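Putative C39-like peptidase (Bacillus anthracis, PDB 3ERV) is of unconfirmed function but probably hydrolyses peptide bonds as a papain-like cysteine peptidase of the C39-like family. Local coordinates at residues I40-L46 with K68-A72; E45-G49 with N96-E102; L135-K140 with L182-D186. One frame throughout, in Å; residues are numbered along the deposited sequence.

Contact 1: I40-L46 with K68-A72; sequences IQQLPEL and KMKLA
The side chain of K68 leaves the start of helix 68-74, runs straight beyond CG and delivers its ammonium into the bend of the loop 40-46. There NZ donates to Q41 O at 2.7 Å, lying in the plane of that carbonyl and nearly in line with it (C=O...N angle 160°), and to E45 OE1 at 2.7 Å in a salt bridge; a weak third bond goes to Q42 O. NZ meets OE1 from above the carboxylate plane; the E45 chain, bent at chi2 (92°), crosses the lysine at about a right angle. One charge thus ties together a backbone carbonyl and an acidic side chain, and the nearby carboxylate would be expected to keep the lysine charged.

The hydrocarbon part of the lysine is packed as well. I40 CG2 lies 3.9 Å from K68 CD, the two chains running past each other in opposite directions, while L46 CD1 rests against K68 CG and, at 3.8 Å, against A72 CB one helical turn later. M69, bent twice, brings SD to 3.6 Å from E45 CB and alongside L46 CD2.

Within the loop, L46 N bonds to Q42 O, and the peptide before P44 is cis. Q42 touches C50, part of a possible Cys-His-Asp triad, and the loop leads into helix 50-61, consistent with the cysteine-bearing helix of papain-like peptidases.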
loop_
_atom_site.group_PDB
_atom_site.type_symbol
_atom_site.label_atom_id
_atom_site.label_comp_id
_atom_site.label_asym_id
_atom_site.label_seq_id
_atom_site.Cartn_x
_atom_site.Cartn_y
_atom_site.Cartn_z
ATOM N N ILE A 40 -9.799 1.259 -9.153
ATOM C CA ILE A 40 -10.482 0.071 -8.596
ATOM C C ILE A 40 -10.850 0.280 -7.103
ATOM O O ILE A 40 -10.125 0.942 -6.341
ATOM C CB ILE A 40 -9.594 -1.207 -8.722
ATOM C CG1 ILE A 40 -8.989 -1.292 -10.133
ATOM C CG2 ILE A 40 -10.450 -2.492 -8.445
ATOM C CD1 ILE A 40 -7.897 -2.373 -10.313
ATOM N N GLN A 41 -11.984 -0.295 -6.701
ATOM C CA GLN A 41 -12.442 -0.259 -5.327
ATOM C C GLN A 41 -12.244 -1.659 -4.745
ATOM O O GLN A 41 -12.500 -2.621 -5.454
ATOM C CB GLN A 41 -13.938 0.117 -5.295
ATOM C CG GLN A 41 -14.188 1.624 -5.562
ATOM C CD GLN A 41 -13.500 2.549 -4.530
ATOM O OE1 GLN A 41 -14.134 2.988 -3.545
ATOM N NE2 GLN A 41 -12.188 2.859 -4.756
ATOM N N GLN A 42 -11.813 -1.774 -3.474
ATOM C CA GLN A 42 -11.687 -3.101 -2.857
ATOM C C GLN A 42 -13.056 -3.766 -2.597
ATOM O O GLN A 42 -13.196 -4.986 -2.773
ATOM C CB GLN A 42 -10.845 -3.055 -1.572
ATOM C CG GLN A 42 -11.437 -2.216 -0.398
ATOM C CD GLN A 42 -10.411 -1.987 0.708
ATOM O OE1 GLN A 42 -9.454 -1.263 0.530
ATOM N NE2 GLN A 42 -10.611 -2.624 1.854
ATOM N N LEU A 43 -14.052 -2.966 -2.189
ATOM C CA LEU A 43 -15.388 -3.502 -1.882
ATOM C C LEU A 43 -16.159 -3.606 -3.149
ATOM O O LEU A 43 -15.890 -2.867 -4.080
ATOM C CB LEU A 43 -16.168 -2.578 -0.922
ATOM C CG LEU A 43 -15.515 -2.351 0.419
ATOM C CD1 LEU A 43 -16.181 -1.184 1.172
ATOM C CD2 LEU A 43 -15.568 -3.657 1.230
ATOM N N PRO A 44 -17.137 -4.520 -3.199
ATOM C CA PRO A 44 -17.568 -5.319 -2.039
ATOM C C PRO A 44 -16.765 -6.621 -1.760
ATOM O O PRO A 44 -16.853 -7.154 -0.659
ATOM C CB PRO A 44 -19.005 -5.696 -2.426
ATOM C CG PRO A 44 -18.940 -5.831 -3.946
ATOM C CD PRO A 44 -18.068 -4.669 -4.353
ATOM N N GLU A 45 -16.026 -7.138 -2.746
ATOM C CA GLU A 45 -15.351 -8.447 -2.636
ATOM C C GLU A 45 -14.261 -8.615 -1.552
ATOM O O GLU A 45 -14.102 -9.685 -0.994
ATOM C CB GLU A 45 -14.763 -8.823 -3.993
ATOM C CG GLU A 45 -15.794 -8.777 -5.062
ATOM C CD GLU A 45 -15.909 -7.452 -5.795
ATOM O OE1 GLU A 45 -15.528 -6.349 -5.333
ATOM O OE2 GLU A 45 -16.417 -7.544 -6.894
ATOM N N LEU A 46 -13.535 -7.559 -1.239
ATOM C CA LEU A 46 -12.343 -7.674 -0.377
ATOM C C LEU A 46 -12.433 -6.708 0.774
ATOM O O LEU A 46 -12.009 -5.565 0.622
ATOM C CB LEU A 46 -11.065 -7.374 -1.177
ATOM C CG LEU A 46 -10.744 -8.305 -2.373
ATOM C CD1 LEU A 46 -9.351 -7.974 -2.931
ATOM C CD2 LEU A 46 -10.792 -9.791 -1.875
ATOM N N LYS A 68 -7.770 -7.635 -8.768
ATOM C CA LYS A 68 -7.600 -7.696 -7.337
ATOM C C LYS A 68 -7.886 -9.082 -6.720
ATOM O O LYS A 68 -7.304 -9.401 -5.690
ATOM C CB LYS A 68 -8.473 -6.642 -6.664
ATOM C CG LYS A 68 -9.964 -7.017 -6.595
ATOM C CD LYS A 68 -10.831 -5.751 -6.286
ATOM C CE LYS A 68 -12.246 -6.169 -5.933
ATOM N NZ LYS A 68 -13.247 -5.103 -6.152
ATOM N N MET A 69 -8.785 -9.878 -7.312
ATOM C CA MET A 69 -9.115 -11.198 -6.769
ATOM C C MET A 69 -7.963 -12.189 -6.952
ATOM O O MET A 69 -7.684 -13.040 -6.088
ATOM C CB MET A 69 -10.413 -11.766 -7.410
ATOM C CG MET A 69 -11.688 -10.824 -7.266
ATOM S SD MET A 69 -12.024 -10.505 -5.523
ATOM C CE MET A 69 -12.081 -12.218 -4.915
ATOM N N LYS A 70 -7.290 -12.113 -8.091
ATOM C CA LYS A 70 -6.144 -12.995 -8.298
ATOM C C LYS A 70 -5.029 -12.618 -7.321
ATOM O O LYS A 70 -4.381 -13.463 -6.728
ATOM C CB LYS A 70 -5.656 -12.918 -9.762
ATOM C CG LYS A 70 -4.476 -13.854 -10.060
ATOM C CD LYS A 70 -4.688 -14.544 -11.447
ATOM C CE LYS A 70 -3.521 -15.444 -11.895
ATOM N NZ LYS A 70 -2.265 -14.672 -12.158
ATOM N N LEU A 71 -4.822 -11.324 -7.128
ATOM C CA LEU A 71 -3.766 -10.869 -6.231
ATOM C C LEU A 71 -4.096 -11.230 -4.773
ATOM O O LEU A 71 -3.181 -11.545 -3.958
ATOM C CB LEU A 71 -3.542 -9.343 -6.364
ATOM C CG LEU A 71 -3.036 -8.927 -7.762
ATOM C CD1 LEU A 71 -2.870 -7.418 -7.787
ATOM C CD2 LEU A 71 -1.690 -9.605 -8.101
ATOM N N ALA A 72 -5.391 -11.154 -4.453
ATOM C CA ALA A 72 -5.846 -11.521 -3.115
ATOM C C ALA A 72 -5.600 -13.010 -2.822
ATOM O O ALA A 72 -5.329 -13.385 -1.676
ATOM C CB ALA A 72 -7.290 -11.197 -2.940
#

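Contact 2: E45-G49 with N96-E102; sequences ELDRG and NIYTFSE. With EDO (1,2-ethanediol), chain B.
Three main-chain carbonyls of a single loop gather round the guanidinium of R48, which reaches them with its chain extended from CG to NE. NH1 donates to N96 O at 2.8 Å, close to the guanidinium plane, and to T99 O at 3.0 Å from above the carbonyl plane; NH2 takes E102 O at 2.9 Å. E102 N meets T99 O from the opposite face, closing the T99-E102 type I turn.

F100 stands nearly upright against the guanidinium, planes 81° apart, with CD1 over one of its faces. The same ring receives D47 CB over its own face in a CH-pi contact, 3.7 Å from CB to the F100 centroid. D47 OD2 meanwhile accepts from F100 N at 2.8 Å through its anti lone pair; the carboxylate and ring planes lie 14° apart. Backbone bonds from D47 N to Y98 O and from R48 N to I97 O join the loops directly.

Y98 N and T99 N reach N96 OD1 from opposite faces of its plane, the first making an Asx turn and the second an Asx motif. The positive charge of R48 is met by three carbonyl dipoles and the negative charge of D47 by a peptide N-H, which would be expected to steady both ions and the loop, alongside the main-chain bonds.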
loop_
_atom_site.group_PDB
_atom_site.type_symbol
_atom_site.label_atom_id
_atom_site.label_comp_id
_atom_site.label_asym_id
_atom_site.label_seq_id
_atom_site.Cartn_x
_atom_site.Cartn_y
_atom_site.Cartn_z
ATOM N N GLU A 45 -16.026 -7.138 -2.746
ATOM C CA GLU A 45 -15.351 -8.447 -2.636
ATOM C C GLU A 45 -14.261 -8.615 -1.552
ATOM O O GLU A 45 -14.102 -9.685 -0.994
ATOM C CB GLU A 45 -14.763 -8.823 -3.993
ATOM C CG GLU A 45 -15.794 -8.777 -5.062
ATOM C CD GLU A 45 -15.909 -7.452 -5.795
ATOM O OE1 GLU A 45 -15.528 -6.349 -5.333
ATOM O OE2 GLU A 45 -16.417 -7.544 -6.894
ATOM N N LEU A 46 -13.535 -7.559 -1.239
ATOM C CA LEU A 46 -12.343 -7.674 -0.377
ATOM C C LEU A 46 -12.433 -6.708 0.774
ATOM O O LEU A 46 -12.009 -5.565 0.622
ATOM C CB LEU A 46 -11.065 -7.374 -1.177
ATOM C CG LEU A 46 -10.744 -8.305 -2.373
ATOM C CD1 LEU A 46 -9.351 -7.974 -2.931
ATOM C CD2 LEU A 46 -10.792 -9.791 -1.875
ATOM N N ASP A 47 -12.977 -7.157 1.908
ATOM C CA ASP A 47 -13.127 -6.265 3.080
ATOM C C ASP A 47 -11.775 -5.737 3.497
ATOM O O ASP A 47 -11.656 -4.558 3.877
ATOM C CB ASP A 47 -13.779 -6.973 4.288
ATOM C CG ASP A 47 -15.275 -7.140 4.123
ATOM O OD1 ASP A 47 -15.855 -6.484 3.221
ATOM O OD2 ASP A 47 -15.864 -7.992 4.834
ATOM N N ARG A 48 -10.740 -6.581 3.372
ATOM C CA ARG A 48 -9.409 -6.115 3.696
ATOM C C ARG A 48 -8.482 -6.112 2.488
ATOM O O ARG A 48 -7.325 -6.536 2.585
ATOM C CB ARG A 48 -8.772 -6.922 4.832
ATOM C CG ARG A 48 -9.446 -6.709 6.180
ATOM C CD ARG A 48 -8.733 -7.414 7.351
ATOM N NE ARG A 48 -9.581 -7.408 8.563
ATOM C CZ ARG A 48 -10.497 -8.336 8.878
ATOM N NH1 ARG A 48 -10.700 -9.418 8.105
ATOM N NH2 ARG A 48 -11.214 -8.204 10.007
ATOM N N GLY A 49 -8.978 -5.629 1.358
ATOM C CA GLY A 49 -8.179 -5.656 0.150
ATOM C C GLY A 49 -7.456 -4.390 -0.294
ATOM O O GLY A 49 -7.105 -4.291 -1.460
ATOM N N ASN A 96 -7.570 -12.608 7.561
ATOM C CA ASN A 96 -8.591 -12.779 6.531
ATOM C C ASN A 96 -8.710 -11.570 5.616
ATOM O O ASN A 96 -9.096 -10.482 6.041
ATOM C CB ASN A 96 -9.930 -13.124 7.184
ATOM C CG ASN A 96 -10.879 -13.804 6.221
ATOM O OD1 ASN A 96 -11.312 -13.190 5.224
ATOM N ND2 ASN A 96 -11.183 -15.087 6.482
ATOM N N ILE A 97 -8.266 -11.737 4.368
ATOM C CA ILE A 97 -8.341 -10.677 3.377
ATOM C C ILE A 97 -9.793 -10.406 2.871
ATOM O O ILE A 97 -10.099 -9.307 2.420
ATOM C CB ILE A 97 -7.396 -11.006 2.188
ATOM C CG1 ILE A 97 -7.138 -9.755 1.313
ATOM C CG2 ILE A 97 -7.952 -12.239 1.397
ATOM C CD1 ILE A 97 -5.894 -9.917 0.403
ATOM N N TYR A 98 -10.673 -11.397 2.996
ATOM C CA TYR A 98 -11.978 -11.388 2.354
ATOM C C TYR A 98 -13.084 -10.774 3.220
ATOM O O TYR A 98 -13.912 -9.974 2.730
ATOM C CB TYR A 98 -12.425 -12.825 2.018
ATOM C CG TYR A 98 -11.552 -13.499 0.997
ATOM C CD1 TYR A 98 -11.497 -13.029 -0.319
ATOM C CD2 TYR A 98 -10.767 -14.607 1.341
ATOM C CE1 TYR A 98 -10.668 -13.639 -1.260
ATOM C CE2 TYR A 98 -9.952 -15.223 0.393
ATOM C CZ TYR A 98 -9.895 -14.719 -0.896
ATOM O OH TYR A 98 -9.057 -15.328 -1.805
ATOM N N THR A 99 -13.134 -11.179 4.487
ATOM C CA THR A 99 -14.292 -10.791 5.323
ATOM C C THR A 99 -13.964 -10.229 6.724
ATOM O O THR A 99 -13.217 -10.842 7.479
ATOM C CB THR A 99 -15.339 -11.920 5.445
ATOM O OG1 THR A 99 -16.447 -11.436 6.213
ATOM C CG2 THR A 99 -14.765 -13.166 6.135
ATOM N N PHE A 100 -14.589 -9.091 7.061
ATOM C CA PHE A 100 -14.514 -8.473 8.400
ATOM C C PHE A 100 -15.068 -9.455 9.441
ATOM O O PHE A 100 -14.778 -9.382 10.629
ATOM C CB PHE A 100 -15.319 -7.162 8.436
ATOM C CG PHE A 100 -14.595 -5.960 7.821
ATOM C CD1 PHE A 100 -13.310 -5.655 8.174
ATOM C CD2 PHE A 100 -15.229 -5.144 6.908
ATOM C CE1 PHE A 100 -12.681 -4.562 7.653
ATOM C CE2 PHE A 100 -14.582 -4.073 6.349
ATOM C CZ PHE A 100 -13.313 -3.775 6.742
ATOM N N SER A 101 -15.869 -10.402 9.018
ATOM C CA SER A 101 -16.422 -11.333 9.999
ATOM C C SER A 101 -15.369 -12.260 10.582
ATOM O O SER A 101 -15.673 -13.024 11.485
ATOM C CB SER A 101 -17.572 -12.151 9.400
ATOM O OG SER A 101 -17.074 -13.138 8.493
ATOM N N GLU A 102 -14.133 -12.221 10.077
ATOM C CA GLU A 102 -13.031 -12.986 10.689
ATOM C C GLU A 102 -11.948 -11.998 10.985
ATOM O O GLU A 102 -11.938 -10.937 10.379
ATOM C CB GLU A 102 -12.503 -14.040 9.725
ATOM C CG GLU A 102 -13.570 -15.031 9.362
ATOM C CD GLU A 102 -13.875 -15.951 10.530
ATOM O OE1 GLU A 102 -12.954 -16.169 11.348
ATOM O OE2 GLU A 102 -15.012 -16.482 10.619
HETATM C C1 EDO B . -7.710 -15.121 3.358
HETATM O O1 EDO B . -6.770 -14.210 3.916
HETATM C C2 EDO B . -7.790 -16.428 4.097
HETATM O O2 EDO B . -8.595 -16.304 5.270
HETATM O O HOH W 1 -18.403 -9.944 4.211
#

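Contact 3: L135-K140 with L182-D186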
loop_
_atom_site.group_PDB
_atom_site.type_symbol
_atom_site.label_atom_id
_atom_site.label_comp_id
_atom_site.label_asym_id
_atom_site.label_seq_id
_atom_site.Cartn_x
_atom_site.Cartn_y
_atom_site.Cartn_z
ATOM N N LEU A 135 9.918 9.314 -4.110
ATOM C CA LEU A 135 8.595 8.875 -4.548
ATOM C C LEU A 135 8.033 9.844 -5.582
ATOM O O LEU A 135 7.477 9.430 -6.608
ATOM C CB LEU A 135 7.632 8.675 -3.366
ATOM C CG LEU A 135 7.634 7.295 -2.664
ATOM C CD1 LEU A 135 8.995 6.991 -2.060
ATOM C CD2 LEU A 135 6.541 7.186 -1.592
ATOM N N TYR A 136 8.211 11.131 -5.322
ATOM C CA TYR A 136 7.765 12.163 -6.253
ATOM C C TYR A 136 8.527 12.083 -7.592
ATOM O O TYR A 136 7.956 12.332 -8.665
ATOM C CB TYR A 136 7.905 13.561 -5.617
ATOM C CG TYR A 136 7.052 13.769 -4.377
ATOM C CD1 TYR A 136 5.745 13.317 -4.330
ATOM C CD2 TYR A 136 7.546 14.467 -3.273
ATOM C CE1 TYR A 136 4.955 13.509 -3.211
ATOM C CE2 TYR A 136 6.775 14.684 -2.168
ATOM C CZ TYR A 136 5.478 14.200 -2.126
ATOM O OH TYR A 136 4.699 14.401 -1.001
ATOM N N LYS A 137 9.812 11.732 -7.528
ATOM C CA LYS A 137 10.584 11.534 -8.736
ATOM C C LYS A 137 9.956 10.411 -9.544
ATOM O O LYS A 137 9.830 10.534 -10.762
ATOM C CB LYS A 137 12.031 11.158 -8.411
ATOM C CG LYS A 137 12.990 12.364 -8.318
ATOM C CD LYS A 137 14.327 11.990 -7.655
ATOM C CE LYS A 137 14.706 10.516 -7.888
ATOM N NZ LYS A 137 15.022 10.150 -9.312
ATOM N N SER A 138 9.602 9.314 -8.866
ATOM C CA SER A 138 8.959 8.162 -9.529
ATOM C C SER A 138 7.704 8.627 -10.262
ATOM O O SER A 138 7.517 8.336 -11.438
ATOM C CB SER A 138 8.574 7.069 -8.526
ATOM O OG SER A 138 7.934 5.965 -9.192
ATOM N N VAL A 139 6.851 9.353 -9.552
ATOM C CA VAL A 139 5.598 9.819 -10.121
ATOM C C VAL A 139 5.870 10.745 -11.302
ATOM O O VAL A 139 5.253 10.656 -12.373
ATOM C CB VAL A 139 4.792 10.581 -9.059
ATOM C CG1 VAL A 139 3.538 11.234 -9.696
ATOM C CG2 VAL A 139 4.458 9.635 -7.859
ATOM N N LYS A 140 6.823 11.643 -11.113
ATOM C CA LYS A 140 7.143 12.574 -12.178
ATOM C C LYS A 140 7.709 11.769 -13.359
ATOM O O LYS A 140 7.425 12.079 -14.509
ATOM C CB LYS A 140 8.165 13.596 -11.672
ATOM C CG LYS A 140 8.861 14.301 -12.784
ATOM C CD LYS A 140 8.291 15.649 -12.941
ATOM C CE LYS A 140 9.286 16.616 -12.351
ATOM N NZ LYS A 140 10.257 17.059 -13.409
ATOM N N LEU A 182 -0.159 6.486 -4.818
ATOM C CA LEU A 182 0.277 7.859 -5.062
ATOM C C LEU A 182 0.372 8.122 -6.555
ATOM O O LEU A 182 1.176 7.499 -7.275
ATOM C CB LEU A 182 1.633 8.134 -4.399
ATOM C CG LEU A 182 2.259 9.529 -4.653
ATOM C CD1 LEU A 182 1.424 10.657 -4.041
ATOM C CD2 LEU A 182 3.687 9.596 -4.138
ATOM N N ILE A 183 -0.456 9.024 -7.047
ATOM C CA ILE A 183 -0.483 9.235 -8.457
ATOM C C ILE A 183 -0.163 10.671 -8.857
ATOM O O ILE A 183 -0.170 11.002 -10.054
ATOM C CB ILE A 183 -1.849 8.852 -9.074
ATOM C CG1 ILE A 183 -2.959 9.842 -8.650
ATOM C CG2 ILE A 183 -2.198 7.312 -8.834
ATOM C CD1 ILE A 183 -4.241 9.703 -9.552
ATOM N N GLY A 184 0.119 11.522 -7.881
ATOM C CA GLY A 184 0.360 12.925 -8.210
ATOM C C GLY A 184 0.671 13.815 -7.018
ATOM O O GLY A 184 0.514 13.403 -5.870
ATOM N N TYR A 185 1.123 15.034 -7.294
ATOM C CA TYR A 185 1.427 16.000 -6.227
ATOM C C TYR A 185 1.443 17.429 -6.753
ATOM O O TYR A 185 1.743 17.678 -7.925
ATOM C CB TYR A 185 2.794 15.691 -5.602
ATOM C CG TYR A 185 3.941 15.746 -6.584
ATOM C CD1 TYR A 185 4.710 16.911 -6.745
ATOM C CD2 TYR A 185 4.268 14.629 -7.368
ATOM C CE1 TYR A 185 5.778 16.960 -7.654
ATOM C CE2 TYR A 185 5.318 14.670 -8.264
ATOM C CZ TYR A 185 6.076 15.838 -8.416
ATOM O OH TYR A 185 7.123 15.856 -9.341
ATOM N N ASP A 186 1.100 18.368 -5.878
ATOM C CA ASP A 186 1.425 19.783 -6.126
ATOM C C ASP A 186 2.043 20.384 -4.853
ATOM O O ASP A 186 2.432 19.651 -3.940
ATOM C CB ASP A 186 0.237 20.599 -6.695
ATOM C CG ASP A 186 -0.963 20.632 -5.778
ATOM O OD1 ASP A 186 -0.767 20.590 -4.548
ATOM O OD2 ASP A 186 -2.114 20.702 -6.272
#
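Helix 132-140 packs across the end of strand 177-185 in the antiparallel sheet of this C39-like fold, and Y136 and V139 meet Y185 and L182 there. The local axes pass 8.2 Å apart and almost perpendicular, at 93°, and no hydrogen bond links the segments, so the fit rests on side-chain shape.

Y185 is the central piece. Its CG lies between the backbone N and the carbonyl carbon (chi1 60°), which turns the ring toward Y136 and K140. Y136 CB sits over one face, 4.1 Å from the centroid of the Y185 ring, and the two rings meet obliquely, their planes at 41° and Y136 CD1 3.6 Å from Y185 CD2. Farther out, Y185 OH comes to 3.4 Å from K140 CB, with the bent aliphatic chain of the lysine passing close by. At the rim of the same ring V139 CG1 approaches CE2.

V139 divides its two methyls. CG1, anti to the backbone N, faces I183 O at 3.7 Å, while CG2 meets L182 CD2 at 3.8 Å, the two side chains crossing at about a right angle. L182 CD2 also touches L135 CB, at 4.1 Å.

On the strand, I183 and G184 both face Y191, forming a classic beta bulge just before Y185. Strand 145-150 receives L135 and V139 at V145, and V32 of strand 32-33 packs on V139, K140 and Y185. V190 of strand 189-193 touches Y136 and L182, and helix 206-215 supplies R206 against both tyrosines and E210, which is hydrogen-bonded to Y136 OH.

Overall arrangement
Contacts 1 and 2 are neighbours, their centres about 9 Å apart, and both anchor the loop that leads into helix 50-61: they share E45 and L46, with L46 serving helix 68-74 in one and Y98 in the other. Both are partly buried and work through charge against main-chain carbonyls, a lysine from the helix in contact 1, an arginine from the shared loop in contact 2. Contact 3 is different in kind: a buried, apolar and aromatic helix-on-strand junction without cross-segment hydrogen bonds. It lies about 30 Å, centre to centre, from contact 2, on the opposite side of the chain's centre, and joins helix 132-140 to the antiparallel sheet.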